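Local coordinates for protein dTDP-4-dehydrorhamnose 3,5-epimerase (Sulfolobus tokodaii, PDB 2B9U) that probably catalyses the epimerization of the C3' and C5' positions of dTDP-4-dehydro-6-deoxyglucose, a step in the biosynthesis of dTDP-L-rhamnose, at residues I80-V85 with A100-E105; G119-E124 with W152-V157. All blocks are in the same frame, centred on the assembly; numbering follows the deposited sequence.

Contact 1 of 2, residues I80-V85 with A100-E105; sequences ILDVAV and AELNEE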
loop_
_atom_site.group_PDB
_atom_site.type_symbol
_atom_site.label_atom_id
_atom_site.label_comp_id
_atom_site.label_asym_id
_atom_site.label_seq_id
_atom_site.Cartn_x
_atom_site.Cartn_y
_atom_site.Cartn_z
ATOM N N ILE A 80 -1.742 -16.025 -0.618
ATOM C CA ILE A 80 -0.762 -16.400 -1.638
ATOM C C ILE A 80 0.342 -17.282 -1.038
ATOM O O ILE A 80 0.615 -17.205 0.158
ATOM C CB ILE A 80 -0.126 -15.159 -2.344
ATOM C CG1 ILE A 80 0.855 -14.431 -1.399
ATOM C CG2 ILE A 80 -1.211 -14.238 -2.897
ATOM C CD1 ILE A 80 1.740 -13.380 -2.098
ATOM N N LEU A 81 0.955 -18.122 -1.867
ATOM C CA LEU A 81 2.197 -18.772 -1.489
ATOM C C LEU A 81 3.276 -17.960 -2.168
ATOM O O LEU A 81 3.418 -18.006 -3.376
ATOM C CB LEU A 81 2.262 -20.234 -1.960
ATOM C CG LEU A 81 3.593 -20.970 -1.662
ATOM C CD1 LEU A 81 3.870 -21.039 -0.150
ATOM C CD2 LEU A 81 3.597 -22.369 -2.292
ATOM N N ASP A 82 4.020 -17.213 -1.372
ATOM C CA ASP A 82 5.019 -16.301 -1.867
ATOM C C ASP A 82 6.409 -16.930 -1.820
ATOM O O ASP A 82 6.752 -17.614 -0.852
ATOM C CB ASP A 82 5.005 -15.043 -1.019
ATOM C CG ASP A 82 5.605 -13.890 -1.731
ATOM O OD1 ASP A 82 5.094 -13.567 -2.820
ATOM O OD2 ASP A 82 6.595 -13.338 -1.224
ATOM N N VAL A 83 7.197 -16.709 -2.870
ATOM C CA VAL A 83 8.506 -17.353 -2.994
ATOM C C VAL A 83 9.578 -16.336 -3.397
ATOM O O VAL A 83 9.313 -15.427 -4.196
ATOM C CB VAL A 83 8.478 -18.506 -4.041
ATOM C CG1 VAL A 83 9.817 -19.208 -4.110
ATOM C CG2 VAL A 83 7.371 -19.506 -3.728
ATOM N N ALA A 84 10.775 -16.479 -2.818
ATOM C CA ALA A 84 11.960 -15.701 -3.197
ATOM C C ALA A 84 13.096 -16.664 -3.482
ATOM O O ALA A 84 13.380 -17.515 -2.655
ATOM C CB ALA A 84 12.354 -14.788 -2.073
ATOM N N VAL A 85 13.764 -16.505 -4.620
ATOM C CA VAL A 85 14.811 -17.435 -5.050
ATOM C C VAL A 85 16.140 -16.697 -5.194
ATOM O O VAL A 85 16.211 -15.702 -5.927
ATOM C CB VAL A 85 14.450 -18.113 -6.408
ATOM C CG1 VAL A 85 15.548 -19.088 -6.837
ATOM C CG2 VAL A 85 13.102 -18.849 -6.316
ATOM N N ALA A 100 6.707 -18.637 1.881
ATOM C CA ALA A 100 5.892 -18.109 2.971
ATOM C C ALA A 100 4.477 -17.828 2.471
ATOM O O ALA A 100 4.299 -17.236 1.392
ATOM C CB ALA A 100 6.504 -16.824 3.551
ATOM N N GLU A 101 3.491 -18.268 3.252
ATOM C CA GLU A 101 2.099 -17.915 3.027
ATOM C C GLU A 101 1.790 -16.552 3.614
ATOM O O GLU A 101 1.881 -16.332 4.834
ATOM C CB GLU A 101 1.125 -18.962 3.587
ATOM C CG GLU A 101 -0.293 -18.774 3.002
ATOM C CD GLU A 101 -1.280 -19.838 3.442
ATOM O OE1 GLU A 101 -0.877 -21.012 3.662
ATOM O OE2 GLU A 101 -2.473 -19.495 3.562
ATOM N N LEU A 102 1.446 -15.628 2.724
ATOM C CA LEU A 102 0.997 -14.300 3.125
ATOM C C LEU A 102 -0.466 -14.235 2.773
ATOM O O LEU A 102 -0.877 -14.704 1.721
ATOM C CB LEU A 102 1.813 -13.208 2.400
ATOM C CG LEU A 102 3.338 -13.359 2.473
ATOM C CD1 LEU A 102 4.044 -12.344 1.581
ATOM C CD2 LEU A 102 3.876 -13.250 3.941
ATOM N N ASN A 103 -1.264 -13.694 3.682
ATOM C CA ASN A 103 -2.709 -13.721 3.532
ATOM C C ASN A 103 -3.361 -12.606 4.345
ATOM O O ASN A 103 -2.685 -11.924 5.125
ATOM C CB ASN A 103 -3.288 -15.123 3.862
ATOM C CG ASN A 103 -2.956 -15.605 5.277
ATOM O OD1 ASN A 103 -3.075 -14.869 6.244
ATOM N ND2 ASN A 103 -2.572 -16.876 5.391
ATOM N N GLU A 104 -4.662 -12.419 4.153
ATOM C CA GLU A 104 -5.403 -11.396 4.878
ATOM C C GLU A 104 -5.664 -11.776 6.344
ATOM O O GLU A 104 -6.009 -10.915 7.145
ATOM C CB GLU A 104 -6.724 -11.092 4.173
ATOM C CG GLU A 104 -7.735 -12.243 4.145
ATOM C CD GLU A 104 -9.016 -11.839 3.429
ATOM O OE1 GLU A 104 -9.267 -12.356 2.317
ATOM O OE2 GLU A 104 -9.761 -10.976 3.961
ATOM N N GLU A 105 -5.514 -13.063 6.677
ATOM C CA GLU A 105 -5.719 -13.556 8.054
ATOM C C GLU A 105 -4.557 -13.159 8.942
ATOM O O GLU A 105 -4.760 -12.742 10.077
ATOM C CB GLU A 105 -5.882 -15.089 8.091
ATOM C CG GLU A 105 -5.623 -15.709 9.485
ATOM C CD GLU A 105 -5.337 -17.208 9.449
ATOM O OE1 GLU A 105 -6.270 -17.982 9.159
ATOM O OE2 GLU A 105 -4.182 -17.608 9.715
#

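Contact 2 of 2, residues G119-E124 with W152-V157; sequences GFQALE and WPIKEV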
loop_
_atom_site.group_PDB
_atom_site.type_symbol
_atom_site.label_atom_id
_atom_site.label_comp_id
_atom_site.label_asym_id
_atom_site.label_seq_id
_atom_site.Cartn_x
_atom_site.Cartn_y
_atom_site.Cartn_z
ATOM N N GLY A 119 8.139 -14.635 -6.860
ATOM C CA GLY A 119 6.898 -15.059 -7.471
ATOM C C GLY A 119 5.923 -15.516 -6.418
ATOM O O GLY A 119 6.277 -15.630 -5.244
ATOM N N PHE A 120 4.688 -15.762 -6.839
ATOM C CA PHE A 120 3.690 -16.354 -5.959
ATOM C C PHE A 120 2.625 -17.067 -6.765
ATOM O O PHE A 120 2.438 -16.771 -7.947
ATOM C CB PHE A 120 3.031 -15.306 -5.040
ATOM C CG PHE A 120 2.249 -14.240 -5.774
ATOM C CD1 PHE A 120 0.897 -14.423 -6.081
ATOM C CD2 PHE A 120 2.852 -13.041 -6.127
ATOM C CE1 PHE A 120 0.174 -13.440 -6.728
ATOM C CE2 PHE A 120 2.125 -12.045 -6.787
ATOM C CZ PHE A 120 0.796 -12.238 -7.087
ATOM N N GLN A 121 1.941 -18.003 -6.115
ATOM C CA GLN A 121 0.658 -18.481 -6.594
ATOM C C GLN A 121 -0.482 -17.991 -5.694
ATOM O O GLN A 121 -0.399 -18.067 -4.458
ATOM C CB GLN A 121 0.623 -20.005 -6.726
ATOM C CG GLN A 121 -0.688 -20.508 -7.348
ATOM C CD GLN A 121 -0.664 -21.978 -7.680
ATOM O OE1 GLN A 121 -0.279 -22.814 -6.858
ATOM N NE2 GLN A 121 -1.096 -22.308 -8.882
ATOM N N ALA A 122 -1.532 -17.465 -6.321
ATOM C CA ALA A 122 -2.745 -17.105 -5.587
ATOM C C ALA A 122 -3.478 -18.385 -5.161
ATOM O O ALA A 122 -3.820 -19.228 -6.001
ATOM C CB ALA A 122 -3.636 -16.186 -6.429
ATOM N N LEU A 123 -3.675 -18.534 -3.846
ATOM C CA LEU A 123 -4.337 -19.694 -3.265
ATOM C C LEU A 123 -5.856 -19.485 -3.266
ATOM O O LEU A 123 -6.645 -20.429 -3.297
ATOM C CB LEU A 123 -3.789 -19.965 -1.840
ATOM C CG LEU A 123 -2.272 -20.191 -1.741
ATOM C CD1 LEU A 123 -1.826 -20.446 -0.319
ATOM C CD2 LEU A 123 -1.771 -21.333 -2.645
ATOM N N GLU A 124 -6.225 -18.213 -3.235
ATOM C CA GLU A 124 -7.575 -17.715 -3.353
ATOM C C GLU A 124 -7.402 -16.525 -4.280
ATOM O O GLU A 124 -6.263 -16.110 -4.555
ATOM C CB GLU A 124 -8.066 -17.163 -1.997
ATOM C CG GLU A 124 -8.372 -18.164 -0.912
ATOM C CD GLU A 124 -8.805 -17.498 0.404
ATOM O OE1 GLU A 124 -9.253 -16.316 0.407
ATOM O OE2 GLU A 124 -8.685 -18.168 1.457
ATOM N N TRP A 152 4.264 -25.774 -7.123
ATOM C CA TRP A 152 3.123 -24.968 -6.694
ATOM C C TRP A 152 1.960 -25.889 -6.337
ATOM O O TRP A 152 1.793 -26.926 -6.979
ATOM C CB TRP A 152 2.701 -24.028 -7.830
ATOM C CG TRP A 152 3.794 -23.058 -8.273
ATOM C CD1 TRP A 152 4.527 -23.113 -9.425
ATOM C CD2 TRP A 152 4.262 -21.910 -7.559
ATOM N NE1 TRP A 152 5.423 -22.079 -9.472
ATOM C CE2 TRP A 152 5.278 -21.314 -8.344
ATOM C CE3 TRP A 152 3.916 -21.319 -6.335
ATOM C CZ2 TRP A 152 5.952 -20.155 -7.946
ATOM C CZ3 TRP A 152 4.590 -20.166 -5.941
ATOM C CH2 TRP A 152 5.601 -19.601 -6.743
ATOM N N PRO A 153 1.156 -25.520 -5.317
ATOM C CA PRO A 153 0.081 -26.432 -4.862
ATOM C C PRO A 153 -1.167 -26.536 -5.755
ATOM O O PRO A 153 -1.817 -27.587 -5.780
ATOM C CB PRO A 153 -0.281 -25.896 -3.469
ATOM C CG PRO A 153 0.109 -24.455 -3.502
ATOM C CD PRO A 153 1.221 -24.285 -4.514
ATOM N N ILE A 154 -1.505 -25.478 -6.485
ATOM C CA ILE A 154 -2.707 -25.495 -7.327
ATOM C C ILE A 154 -2.352 -25.910 -8.749
ATOM O O ILE A 154 -1.409 -25.379 -9.356
ATOM C CB ILE A 154 -3.488 -24.162 -7.264
ATOM C CG1 ILE A 154 -4.017 -23.939 -5.842
ATOM C CG2 ILE A 154 -4.651 -24.143 -8.275
ATOM C CD1 ILE A 154 -4.452 -22.522 -5.563
ATOM N N LYS A 155 -3.127 -26.872 -9.247
ATOM C CA LYS A 155 -2.908 -27.562 -10.504
ATOM C C LYS A 155 -3.378 -26.713 -11.683
ATOM O O LYS A 155 -2.742 -26.694 -12.744
ATOM C CB LYS A 155 -3.702 -28.880 -10.459
ATOM C CG LYS A 155 -3.396 -29.908 -11.536
ATOM C CD LYS A 155 -4.007 -31.264 -11.119
ATOM C CE LYS A 155 -3.172 -31.938 -9.988
ATOM N NZ LYS A 155 -3.998 -32.439 -8.825
ATOM N N GLU A 156 -4.487 -26.005 -11.491
ATOM C CA GLU A 156 -5.041 -25.133 -12.531
ATOM C C GLU A 156 -4.294 -23.805 -12.537
ATOM O O GLU A 156 -4.814 -22.781 -12.121
ATOM C CB GLU A 156 -6.547 -24.924 -12.338
ATOM C CG GLU A 156 -7.363 -26.211 -12.093
ATOM C CD GLU A 156 -7.082 -26.868 -10.737
ATOM O OE1 GLU A 156 -6.624 -26.168 -9.802
ATOM O OE2 GLU A 156 -7.323 -28.095 -10.609
ATOM N N VAL A 157 -3.057 -23.852 -13.016
ATOM C CA VAL A 157 -2.177 -22.694 -13.080
ATOM C C VAL A 157 -2.631 -21.720 -14.179
ATOM O O VAL A 157 -2.896 -22.136 -15.319
ATOM C CB VAL A 157 -0.713 -23.144 -13.318
ATOM C CG1 VAL A 157 0.175 -21.986 -13.826
ATOM C CG2 VAL A 157 -0.127 -23.804 -12.056
#

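Contact 1 of 2, residues I80-V85 with A100-E105
Ile80 and Leu102 exchange two backbone hydrogen bonds, Ile80 N to Leu102 O at 2.8 Å and Leu102 N to Ile80 O at 3.1 Å, the first nearly straight (175° at the hydrogen). Asp82 and Ala100 form the next hydrogen-bonded pair, through Asp82 N to Ala100 O and Ala100 N to Asp82 O. Between them Leu81 and Glu101 make a non-hydrogen-bonded pair, where Glu101 CA lies 3.3 Å from Ile80 O in a CA-H...O contact. This is the antiparallel ladder of a beta hairpin at one border of the five-stranded sheet of the jelly roll.

Side-chain packing is lighter. CG1 of Ile80, lodged between its own N and C (chi1 73°), lies 4.1 Å from Leu102 CB, while CD1 of Leu102 comes 3.9 Å from Asp82 CB. This face continues onto Val75 and Leu110 of the opposing sheet.

The polar side chains bond beside the ladder rather than across it. Asp82 OD1 is hydrogen-bonded to His118 NE2; Glu101 OE2 takes a bond from Asn103 ND2, from above the carboxylate plane, and forms a salt bridge with Arg79. The polar bonds between the two strands are thus all backbone bonds, and the buried Asp82 carboxylate finds its mate on the next strand.

Contact 2 of 2, residues G119-E124 with W152-V157
Gln121 reaches from the end of strand 116-122 into the loop of 152-157 and grips the backbone of Ile154 with both ends of its amide. The strand belongs to the five-stranded sheet of the cupin jelly roll, and the loop covers its outer side. Ile154 N donates to Gln121 OE1 at 3.0 Å, and Gln121 NE2 donates to Ile154 O at 3.1 Å; this second acceptor lies almost in the amide plane, so the two bonds together fix the amide's rotation. Gln121 CG stands anti to N (chi1 -175°) and the chain runs on extended, which carries the amide across to the loop. NE2 also donates to Gly55 O, so the buried amide is held from a third point.

Packing is tightest here. Pro153 CD sits 3.1 Å from Gln121 OE1, and the six-membered ring of Trp152 meets the strand obliquely, with CE3 3.6 Å from Gln121 CB and CZ3 3.4 Å from Gln121 N. The indole NE1 is hydrogen-bonded to Tyr147 O. An alanine in place of Gln121 would probably leave Ile154 N and O without their partners and open a gap between the strand and the loop.

Toward solvent the contact thins. At the strand's exit Leu123 CD2 meets CG of the exposed Pro153, the two side chains crossing at about a right angle. Inside this rim, Ile154 CD1 still rests 3.4 Å from Ala122 O and 3.6 Å from Leu123 CA.

Strands 79-86 and 116-122 are neighbours in one antiparallel sheet, so contact 1 and contact 2 abut, their centres about 11 Å apart. Probable backbone hydrogen bonds join them, from Val83 N to Gly119 O at 2.8 Å and from Leu81 N to Gln121 O at 2.9 Å. Side chains tie them too: Phe120 packs on Ile80 and Asp82 from the face turned to the other sheet, while the loop of contact 2 reaches over strand 116-122 to the strand of contact 1, where Pro153 touches Leu81 and Trp152 touches Val83. Both contacts lie away from Tyr137, predicted to stack on the thymidine ring of the substrate.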